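PDB 5HR4: MmeI from Methylophilus methylotrophus, which is a Type IIL restriction-modification enzyme that binds DNA and probably transfers a methyl group from S-adenosyl-L-methionine to N6 of an adenine in it. Local coordinates for residues Leu298-Met303 with Trp570-Ser575; Lys164-Met169 with Pro292-Ser297; Leu322-Pro327 with Ala534-Asn539. One frame throughout, in Å; residues are numbered along the deposited sequence.

How the interactions relate
From the N terminus, 164-169 meets 292-297 in interaction 2, closing a loop that holds helices and no strand. Interaction 1 opens on the very next residue of helix 292-301 and closes at 570-575, 267 residues beyond its first segment, in the loop between strands 560-569 and 581-588. Nested inside that long loop is interaction 3, which lays helix 318-340 against strand 532-538; none of the closures cross. Interactions 1 and 2 share a helix and touch directly, Ala574 CB lying 3.3 Å from Ser297 OG, whereas interaction 3 stands apart, its centre about 19 Å from that of interaction 1. Together they join an N-terminal helix, the cofactor pocket and the methyltransferase sheet.

Interaction 1 (Leu298-Met303 with Trp570-Ser575); sequences LFQSIM and WTNEAS. With SFG (sinefungin), chain H; nucleotides of chain B.
Beside the sinefungin pocket of the Rossmann-like methyltransferase fold, the end of helix 292-301 meets a loop that carries an Asx turn, and Gln300 and Asn572 present their amides to each other. The case illustrates how two amides coming from opposite directions can be tied to one backbone residue between them. Gln300 OE1 lies 3.5 Å from Asn572 ND2, without a hydrogen bond between them, and the two amide planes are turned 46° apart. Each is satisfied by the backbone of Tyr315: its N donates to Gln300 OE1, and its O accepts from Asn572 ND2. The neighbouring His314 O and Thr316 N bond to sinefungin, so the same short run of chain serves both the amide pair and the ligand.

Gln300 reaches across with an extended chain, which brings NE2 alongside the methyl group of Ala574, 3.9 Å from its CB. Asn572 has its CG between the backbone N and the carbonyl carbon (chi1 67°), a setting that folds the amide back over its own loop; OD1 then accepts from Ala574 N at 3.0 Å, the donor standing above the carbonyl plane. Together with the ND2 bond to Tyr315 O, it should hold the amide's rotation.

The two segments also line the bound groups, sinefungin and the adenine. Phe299, one residue before Gln300, brings CZ to 3.1 Å from O3' of sinefungin. Trp570 receives the C2 corner of the adenine of DA7 of chain B over one face, base and indole being nearly perpendicular. This pose is consistent with a target adenine turned into the active site, as in related methyltransferases, for N6 of DA7 of chain B lies 2.9 Å from NE of sinefungin.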
loop_
_atom_site.group_PDB
_atom_site.type_symbol
_atom_site.label_atom_id
_atom_site.label_comp_id
_atom_site.label_asym_id
_atom_site.label_seq_id
_atom_site.Cartn_x
_atom_site.Cartn_y
_atom_site.Cartn_z
ATOM N N LEU A 298 15.166 -10.603 0.182
ATOM C CA LEU A 298 15.826 -11.113 -1.015
ATOM C C LEU A 298 15.110 -10.645 -2.277
ATOM O O LEU A 298 15.711 -10.032 -3.173
ATOM C CB LEU A 298 15.855 -12.633 -0.961
ATOM C CG LEU A 298 16.379 -13.271 -2.233
ATOM C CD1 LEU A 298 17.805 -12.838 -2.457
ATOM C CD2 LEU A 298 16.266 -14.786 -2.100
ATOM N N PHE A 299 13.813 -10.946 -2.352
ATOM C CA PHE A 299 12.943 -10.436 -3.404
ATOM C C PHE A 299 13.175 -8.946 -3.646
ATOM O O PHE A 299 13.332 -8.508 -4.788
ATOM C CB PHE A 299 11.499 -10.751 -2.990
ATOM C CG PHE A 299 10.444 -9.963 -3.704
ATOM C CD1 PHE A 299 10.537 -9.678 -5.054
ATOM C CD2 PHE A 299 9.312 -9.548 -3.009
ATOM C CE1 PHE A 299 9.545 -8.947 -5.702
ATOM C CE2 PHE A 299 8.313 -8.822 -3.652
ATOM C CZ PHE A 299 8.429 -8.528 -5.007
ATOM N N GLN A 300 13.241 -8.152 -2.576
ATOM C CA GLN A 300 13.328 -6.705 -2.745
ATOM C C GLN A 300 14.714 -6.246 -3.190
ATOM O O GLN A 300 14.828 -5.243 -3.897
ATOM C CB GLN A 300 12.931 -6.008 -1.451
ATOM C CG GLN A 300 11.429 -5.963 -1.200
ATOM C CD GLN A 300 11.083 -5.062 -0.021
ATOM O OE1 GLN A 300 10.005 -5.150 0.586
ATOM N NE2 GLN A 300 12.016 -4.197 0.320
ATOM N N SER A 301 15.767 -6.975 -2.831
ATOM C CA SER A 301 17.131 -6.491 -2.999
ATOM C C SER A 301 17.648 -6.583 -4.423
ATOM O O SER A 301 18.774 -6.135 -4.689
ATOM C CB SER A 301 18.078 -7.288 -2.113
ATOM O OG SER A 301 18.397 -8.499 -2.777
ATOM N N ILE A 302 16.904 -7.196 -5.330
ATOM C CA ILE A 302 17.347 -7.294 -6.706
ATOM C C ILE A 302 16.643 -6.265 -7.587
ATOM O O ILE A 302 16.655 -6.395 -8.807
ATOM C CB ILE A 302 17.169 -8.713 -7.271
ATOM C CG1 ILE A 302 15.685 -9.097 -7.357
ATOM C CG2 ILE A 302 17.953 -9.742 -6.463
ATOM C CD1 ILE A 302 15.249 -9.628 -8.750
ATOM N N MET A 303 16.036 -5.236 -7.001
ATOM C CA MET A 303 15.193 -4.354 -7.798
ATOM C C MET A 303 15.645 -2.900 -7.724
ATOM O O MET A 303 16.054 -2.416 -6.668
ATOM C CB MET A 303 13.739 -4.520 -7.377
ATOM C CG MET A 303 13.300 -5.973 -7.613
ATOM S SD MET A 303 11.558 -6.274 -7.959
ATOM C CE MET A 303 10.965 -4.613 -8.185
ATOM N N TRP A 570 2.298 1.468 7.120
ATOM C CA TRP A 570 3.036 0.347 6.560
ATOM C C TRP A 570 4.402 0.205 7.228
ATOM O O TRP A 570 5.039 1.191 7.598
ATOM C CB TRP A 570 3.230 0.551 5.051
ATOM C CG TRP A 570 4.122 -0.483 4.411
ATOM C CD1 TRP A 570 5.465 -0.412 4.262
ATOM C CD2 TRP A 570 3.722 -1.770 3.878
ATOM N NE1 TRP A 570 5.936 -1.563 3.662
ATOM C CE2 TRP A 570 4.887 -2.409 3.418
ATOM C CE3 TRP A 570 2.492 -2.435 3.755
ATOM C CZ2 TRP A 570 4.868 -3.670 2.818
ATOM C CZ3 TRP A 570 2.469 -3.687 3.170
ATOM C CH2 TRP A 570 3.653 -4.292 2.700
ATOM N N THR A 571 4.873 -1.034 7.342
ATOM C CA THR A 571 6.261 -1.265 7.727
ATOM C C THR A 571 6.581 -2.737 7.513
ATOM O O THR A 571 5.683 -3.563 7.333
ATOM C CB THR A 571 6.553 -0.866 9.179
ATOM O OG1 THR A 571 7.979 -0.817 9.362
ATOM C CG2 THR A 571 5.907 -1.859 10.197
ATOM N N ASN A 572 7.880 -3.033 7.474
ATOM C CA ASN A 572 8.416 -4.391 7.466
ATOM C C ASN A 572 9.885 -4.288 7.865
ATOM O O ASN A 572 10.384 -3.201 8.188
ATOM C CB ASN A 572 8.197 -5.101 6.118
ATOM C CG ASN A 572 9.003 -4.485 4.928
ATOM O OD1 ASN A 572 10.107 -3.945 5.085
ATOM N ND2 ASN A 572 8.446 -4.623 3.718
ATOM N N GLU A 573 10.579 -5.422 7.845
ATOM C CA GLU A 573 11.914 -5.488 8.425
ATOM C C GLU A 573 13.011 -5.424 7.375
ATOM O O GLU A 573 14.115 -5.923 7.614
ATOM C CB GLU A 573 12.080 -6.754 9.272
ATOM C CG GLU A 573 11.144 -6.867 10.488
ATOM C CD GLU A 573 9.947 -7.766 10.220
ATOM O OE1 GLU A 573 9.557 -7.924 9.036
ATOM O OE2 GLU A 573 9.403 -8.329 11.195
ATOM N N ALA A 574 12.743 -4.837 6.216
ATOM C CA ALA A 574 13.740 -4.803 5.160
ATOM C C ALA A 574 14.191 -3.376 4.909
ATOM O O ALA A 574 13.651 -2.415 5.462
ATOM C CB ALA A 574 13.198 -5.425 3.871
ATOM N N SER A 575 15.197 -3.242 4.050
ATOM C CA SER A 575 15.669 -1.914 3.713
ATOM C C SER A 575 14.539 -1.122 3.055
ATOM O O SER A 575 13.525 -1.678 2.607
ATOM C CB SER A 575 16.897 -1.997 2.800
ATOM O OG SER A 575 16.544 -2.338 1.462
HETATM N N SFG H . 2.654 -10.092 -0.761
HETATM C CA SFG H . 3.970 -10.239 -1.347
HETATM C C SFG H . 4.926 -10.570 -0.217
HETATM O O SFG H . 4.476 -10.644 0.948
HETATM O OXT SFG H . 6.145 -10.778 -0.429
HETATM C CB SFG H . 4.392 -8.943 -2.029
HETATM C CG SFG H . 3.312 -8.567 -3.033
HETATM C CD SFG H . 3.633 -7.159 -3.482
HETATM N NE SFG H . 3.109 -6.266 -2.468
HETATM C "C5'" SFG H . 3.031 -6.850 -4.863
HETATM C "C4'" SFG H . 3.442 -7.860 -5.987
HETATM O "O4'" SFG H . 2.623 -7.730 -6.991
HETATM C "C3'" SFG H . 4.825 -7.586 -6.604
HETATM O "O3'" SFG H . 5.629 -8.626 -6.278
HETATM C "C2'" SFG H . 4.601 -7.472 -8.140
HETATM O "O2'" SFG H . 5.650 -8.200 -8.909
HETATM C "C1'" SFG H . 3.460 -8.053 -8.330
HETATM N N9 SFG H . 2.688 -7.476 -9.386
HETATM C C8 SFG H . 2.574 -6.194 -9.721
HETATM N N7 SFG H . 1.710 -6.100 -10.735
HETATM C C5 SFG H . 1.287 -7.331 -11.019
HETATM C C6 SFG H . 0.411 -7.784 -11.974
HETATM N N6 SFG H . -0.364 -7.109 -12.986
HETATM N N1 SFG H . 0.131 -9.078 -12.083
HETATM C C2 SFG H . 0.722 -9.952 -11.234
HETATM N N3 SFG H . 1.593 -9.504 -10.292
HETATM C C4 SFG H . 1.877 -8.187 -10.183
ATOM P P DA B 7 2.584 6.296 -5.221
ATOM O OP1 DA B 7 3.874 6.126 -5.946
ATOM O OP2 DA B 7 1.332 5.797 -5.840
ATOM O "O5'" DA B 7 2.769 5.727 -3.754
ATOM C "C5'" DA B 7 2.377 4.462 -3.409
ATOM C "C4'" DA B 7 3.248 4.035 -2.270
ATOM O "O4'" DA B 7 2.891 2.724 -1.838
ATOM C "C3'" DA B 7 4.733 4.003 -2.586
ATOM O "O3'" DA B 7 5.407 4.551 -1.485
ATOM C "C2'" DA B 7 5.027 2.510 -2.758
ATOM C "C1'" DA B 7 4.022 1.884 -1.808
ATOM N N9 DA B 7 3.520 0.574 -2.201
ATOM C C8 DA B 7 3.167 0.180 -3.449
ATOM N N7 DA B 7 2.670 -1.020 -3.498
ATOM C C5 DA B 7 2.669 -1.439 -2.177
ATOM C C6 DA B 7 2.245 -2.639 -1.548
ATOM N N6 DA B 7 1.736 -3.681 -2.210
ATOM N N1 DA B 7 2.381 -2.728 -0.211
ATOM C C2 DA B 7 2.895 -1.692 0.447
ATOM N N3 DA B 7 3.314 -0.516 -0.034
ATOM C C4 DA B 7 3.173 -0.459 -1.366
#

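Interaction 2 (Lys164-Met169 with Pro292-Ser297); sequences KAAERM and PAIFGS
Ile294 holds CG2 anti to its backbone N (chi1 -57°, measured to CG1), which swings that methyl group toward Ala166, and Ser297 keeps OG beside its own backbone N (chi1 -65°), so that CB remains the atom presented to the same alanine. The result is a close helix-helix contact, a worked example of how a small residue lets two helices approach. The CA atoms of Ala166 and Ile294 are only 6.0 Å apart.

Ala166 directs its single methyl group at helix 292-301, against Ile294 and Ser297, three residues apart and so about one turn. Its CB lies 4.1 Å from CG2 of Ile294 and 4.0 Å from CB of Ser297, and the carbonyl O of Ile294 comes to 3.8 Å. These are van der Waals contacts, and all three residues are buried. Ile161, just ahead of helix 163-178, also packs on Ile294, and Ile163, in its first turn, on Ser297.

In the fold, the contact fastens helix 163-178, from the N-terminal part of the protein, onto the helix that carries Phe299 to the sinefungin pocket. The other side of helix 292-301 turns Phe295 away from this interface, against Ile421, Ala425 and Leu428 of helix 416-440 and Asn368 of helix 368-388, so that both helices cover that side.

A hydroxyl within such an apolar seam needs a partner, and Ser297 finds one in its own helix: OG donates to Ala293 O at 2.9 Å. The carbonyl already accepts from Ser297 N, and the two donors reach Ala293 O from opposite faces of its plane.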
loop_
_atom_site.group_PDB
_atom_site.type_symbol
_atom_site.label_atom_id
_atom_site.label_comp_id
_atom_site.label_asym_id
_atom_site.label_seq_id
_atom_site.Cartn_x
_atom_site.Cartn_y
_atom_site.Cartn_z
ATOM N N LYS A 164 20.777 -8.965 6.459
ATOM C CA LYS A 164 21.988 -8.648 5.705
ATOM C C LYS A 164 22.428 -9.824 4.837
ATOM O O LYS A 164 23.118 -9.627 3.832
ATOM C CB LYS A 164 23.124 -8.213 6.635
ATOM N N ALA A 165 22.000 -11.041 5.177
ATOM C CA ALA A 165 22.366 -12.202 4.374
ATOM C C ALA A 165 21.561 -12.252 3.088
ATOM O O ALA A 165 22.112 -12.534 2.016
ATOM C CB ALA A 165 22.164 -13.484 5.170
ATOM N N ALA A 166 20.257 -11.990 3.162
ATOM C CA ALA A 166 19.483 -11.952 1.926
ATOM C C ALA A 166 20.009 -10.868 0.995
ATOM O O ALA A 166 20.175 -11.099 -0.207
ATOM C CB ALA A 166 18.001 -11.736 2.221
ATOM N N GLU A 167 20.308 -9.685 1.535
ATOM C CA GLU A 167 20.801 -8.608 0.684
ATOM C C GLU A 167 22.111 -8.995 0.003
ATOM O O GLU A 167 22.328 -8.661 -1.167
ATOM C CB GLU A 167 20.949 -7.321 1.506
ATOM C CG GLU A 167 19.603 -6.665 1.887
ATOM C CD GLU A 167 19.746 -5.518 2.895
ATOM O OE1 GLU A 167 20.897 -5.219 3.285
ATOM O OE2 GLU A 167 18.712 -4.917 3.294
ATOM N N ARG A 168 22.990 -9.717 0.708
ATOM C CA ARG A 168 24.235 -10.181 0.096
ATOM C C ARG A 168 23.964 -11.208 -0.998
ATOM O O ARG A 168 24.595 -11.179 -2.064
ATOM C CB ARG A 168 25.166 -10.766 1.164
ATOM C CG ARG A 168 26.260 -9.787 1.633
ATOM C CD ARG A 168 27.204 -10.375 2.698
ATOM N NE ARG A 168 26.681 -10.201 4.055
ATOM C CZ ARG A 168 26.432 -11.201 4.895
ATOM N NH1 ARG A 168 26.675 -12.455 4.525
ATOM N NH2 ARG A 168 25.945 -10.943 6.103
ATOM N N MET A 169 23.024 -12.123 -0.749
ATOM C CA MET A 169 22.622 -13.082 -1.769
ATOM C C MET A 169 22.047 -12.378 -2.990
ATOM O O MET A 169 22.314 -12.778 -4.131
ATOM C CB MET A 169 21.614 -14.066 -1.176
ATOM C CG MET A 169 20.871 -14.895 -2.196
ATOM S SD MET A 169 20.274 -16.457 -1.514
ATOM C CE MET A 169 21.523 -17.539 -2.206
ATOM N N PRO A 292 9.638 -15.320 6.286
ATOM C CA PRO A 292 9.154 -14.271 5.377
ATOM C C PRO A 292 10.061 -13.066 5.229
ATOM O O PRO A 292 10.309 -12.612 4.100
ATOM C CB PRO A 292 7.830 -13.862 6.020
ATOM C CG PRO A 292 7.320 -15.145 6.576
ATOM C CD PRO A 292 8.525 -15.929 7.042
ATOM N N ALA A 293 10.546 -12.529 6.353
ATOM C CA ALA A 293 11.460 -11.389 6.284
ATOM C C ALA A 293 12.644 -11.695 5.377
ATOM O O ALA A 293 13.040 -10.856 4.562
ATOM C CB ALA A 293 11.936 -10.993 7.684
ATOM N N ILE A 294 13.205 -12.901 5.476
ATOM C CA ILE A 294 14.284 -13.267 4.564
ATOM C C ILE A 294 13.779 -13.312 3.126
ATOM O O ILE A 294 14.364 -12.699 2.228
ATOM C CB ILE A 294 14.919 -14.605 4.964
ATOM C CG1 ILE A 294 15.435 -14.529 6.391
ATOM C CG2 ILE A 294 16.042 -14.931 3.986
ATOM C CD1 ILE A 294 16.325 -13.380 6.637
ATOM N N PHE A 295 12.685 -14.037 2.886
ATOM C CA PHE A 295 12.197 -14.183 1.517
ATOM C C PHE A 295 11.843 -12.837 0.909
ATOM O O PHE A 295 12.059 -12.615 -0.286
ATOM C CB PHE A 295 10.997 -15.125 1.481
ATOM C CG PHE A 295 11.317 -16.525 1.917
ATOM C CD1 PHE A 295 12.067 -17.362 1.104
ATOM C CD2 PHE A 295 10.863 -17.004 3.137
ATOM C CE1 PHE A 295 12.354 -18.652 1.504
ATOM C CE2 PHE A 295 11.153 -18.292 3.548
ATOM C CZ PHE A 295 11.896 -19.118 2.740
ATOM N N GLY A 296 11.349 -11.910 1.721
ATOM C CA GLY A 296 10.938 -10.615 1.222
ATOM C C GLY A 296 12.102 -9.692 0.958
ATOM O O GLY A 296 12.106 -8.954 -0.033
ATOM N N SER A 297 13.110 -9.734 1.833
ATOM C CA SER A 297 14.281 -8.885 1.649
ATOM C C SER A 297 15.060 -9.294 0.419
ATOM O O SER A 297 15.591 -8.438 -0.299
ATOM C CB SER A 297 15.172 -8.953 2.878
ATOM O OG SER A 297 14.493 -8.408 3.989
#

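Interaction 3 (Leu322-Pro327 with Ala534-Asn539); sequences LKLIKP and AFVSTN
Leu324 of helix 318-340 rests on Ala534 and Val536 of strand 532-538, a helix laid over the central sheet of the Rossmann-like methyltransferase fold and an example of one side chain carrying a whole contact. The short segments run nearly antiparallel, at 159°, with their axes 9.1 Å apart. Along the helix, Leu322 packs on Ile372 of helix 368-388, and Lys323 makes a cation-pi contact with Phe568.

Leu324 comes next, with CG anti to the backbone N (chi1 -174°), which extends the isobutyl group out onto the strand. Its branches divide the work: CD2 meets CB of Ala534 at 3.6 Å, while CD1 reaches across to CG2 of Val536 at 3.9 Å and lies 4.0 Å from the carbonyl O of Ala534. An alanine here would remove both branches and is likely to open a gap above Ala534 and Val536, leaving helix and strand without their link at this point. Ile325 follows, leading its end away from the strand toward Ile372, and the helix kinks at Pro327, whose N makes no bond to the preceding turn.

The backbones of Ala534 and Val536 are engaged with strand 477-480, and between the two segments the contact rests on dispersion among buried methyl groups, with no directional bond.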
loop_
_atom_site.group_PDB
_atom_site.type_symbol
_atom_site.label_atom_id
_atom_site.label_comp_id
_atom_site.label_asym_id
_atom_site.label_seq_id
_atom_site.Cartn_x
_atom_site.Cartn_y
_atom_site.Cartn_z
ATOM N N LEU A 322 -0.895 -11.855 9.335
ATOM C CA LEU A 322 -1.685 -12.432 10.426
ATOM C C LEU A 322 -2.946 -11.612 10.705
ATOM O O LEU A 322 -4.006 -12.188 10.968
ATOM C CB LEU A 322 -0.826 -12.599 11.682
ATOM C CG LEU A 322 0.238 -13.698 11.496
ATOM C CD1 LEU A 322 1.382 -13.700 12.535
ATOM C CD2 LEU A 322 -0.444 -15.045 11.472
ATOM N N LYS A 323 -2.885 -10.271 10.610
ATOM C CA LYS A 323 -4.128 -9.511 10.774
ATOM C C LYS A 323 -5.115 -9.804 9.656
ATOM O O LYS A 323 -6.307 -9.509 9.794
ATOM C CB LYS A 323 -3.924 -7.984 10.789
ATOM C CG LYS A 323 -2.567 -7.470 11.126
ATOM C CD LYS A 323 -2.387 -6.098 10.505
ATOM C CE LYS A 323 -1.945 -5.072 11.529
ATOM N NZ LYS A 323 -1.712 -3.764 10.873
ATOM N N LEU A 324 -4.637 -10.338 8.530
ATOM C CA LEU A 324 -5.531 -10.612 7.419
ATOM C C LEU A 324 -6.048 -12.053 7.425
ATOM O O LEU A 324 -7.247 -12.280 7.206
ATOM C CB LEU A 324 -4.823 -10.282 6.108
ATOM C CG LEU A 324 -5.625 -10.360 4.814
ATOM C CD1 LEU A 324 -4.936 -9.473 3.847
ATOM C CD2 LEU A 324 -5.690 -11.779 4.250
ATOM N N ILE A 325 -5.189 -13.041 7.695
ATOM C CA ILE A 325 -5.677 -14.419 7.668
ATOM C C ILE A 325 -6.389 -14.846 8.953
ATOM O O ILE A 325 -7.141 -15.832 8.923
ATOM C CB ILE A 325 -4.545 -15.417 7.356
ATOM C CG1 ILE A 325 -3.522 -15.453 8.493
ATOM C CG2 ILE A 325 -3.889 -15.094 5.990
ATOM C CD1 ILE A 325 -2.345 -16.381 8.246
ATOM N N LYS A 326 -6.182 -14.174 10.089
ATOM C CA LYS A 326 -6.900 -14.611 11.291
ATOM C C LYS A 326 -8.402 -14.426 11.135
ATOM O O LYS A 326 -9.142 -15.411 11.301
ATOM C CB LYS A 326 -6.379 -13.896 12.547
ATOM C CG LYS A 326 -5.014 -14.371 13.061
ATOM C CD LYS A 326 -4.448 -13.379 14.097
ATOM C CE LYS A 326 -4.504 -13.927 15.526
ATOM N NZ LYS A 326 -5.870 -14.414 15.864
ATOM N N PRO A 327 -8.917 -13.239 10.785
ATOM C CA PRO A 327 -10.354 -13.135 10.496
ATOM C C PRO A 327 -10.778 -13.884 9.247
ATOM O O PRO A 327 -11.914 -14.362 9.196
ATOM C CB PRO A 327 -10.584 -11.623 10.332
ATOM C CG PRO A 327 -9.327 -10.968 10.785
ATOM C CD PRO A 327 -8.233 -11.949 10.580
ATOM N N ALA A 534 -9.701 -11.326 0.995
ATOM C CA ALA A 534 -9.205 -10.164 1.718
ATOM C C ALA A 534 -7.943 -9.637 1.042
ATOM O O ALA A 534 -7.071 -10.420 0.659
ATOM C CB ALA A 534 -8.923 -10.498 3.181
ATOM N N PHE A 535 -7.858 -8.307 0.906
ATOM C CA PHE A 535 -6.740 -7.621 0.271
ATOM C C PHE A 535 -6.230 -6.497 1.165
ATOM O O PHE A 535 -7.025 -5.742 1.741
ATOM C CB PHE A 535 -7.139 -7.006 -1.092
ATOM C CG PHE A 535 -7.232 -8.004 -2.222
ATOM C CD1 PHE A 535 -6.347 -9.063 -2.308
ATOM C CD2 PHE A 535 -8.214 -7.875 -3.197
ATOM C CE1 PHE A 535 -6.442 -9.969 -3.345
ATOM C CE2 PHE A 535 -8.308 -8.768 -4.233
ATOM C CZ PHE A 535 -7.428 -9.816 -4.309
ATOM N N VAL A 536 -4.903 -6.398 1.289
ATOM C CA VAL A 536 -4.294 -5.137 1.698
ATOM C C VAL A 536 -4.470 -4.121 0.565
ATOM O O VAL A 536 -4.454 -4.464 -0.628
ATOM C CB VAL A 536 -2.801 -5.336 2.046
ATOM C CG1 VAL A 536 -2.149 -4.038 2.566
ATOM C CG2 VAL A 536 -2.611 -6.460 3.041
ATOM N N SER A 537 -4.646 -2.857 0.921
ATOM C CA SER A 537 -4.732 -1.870 -0.139
ATOM C C SER A 537 -4.380 -0.510 0.439
ATOM O O SER A 537 -4.532 -0.273 1.638
ATOM C CB SER A 537 -6.126 -1.876 -0.788
ATOM N N THR A 538 -3.862 0.366 -0.410
ATOM C CA THR A 538 -3.650 1.738 0.023
ATOM C C THR A 538 -4.957 2.336 0.505
ATOM O O THR A 538 -6.012 2.137 -0.101
ATOM C CB THR A 538 -3.119 2.596 -1.108
ATOM O OG1 THR A 538 -3.310 3.967 -0.734
ATOM C CG2 THR A 538 -3.897 2.303 -2.399
ATOM N N ASN A 539 -4.890 3.106 1.588
ATOM C CA ASN A 539 -6.144 3.540 2.177
ATOM C C ASN A 539 -6.902 4.462 1.250
ATOM O O ASN A 539 -8.077 4.747 1.516
ATOM C CB ASN A 539 -5.895 4.198 3.534
ATOM C CG ASN A 539 -4.883 5.314 3.471
ATOM O OD1 ASN A 539 -4.082 5.394 2.543
ATOM N ND2 ASN A 539 -4.904 6.179 4.471
#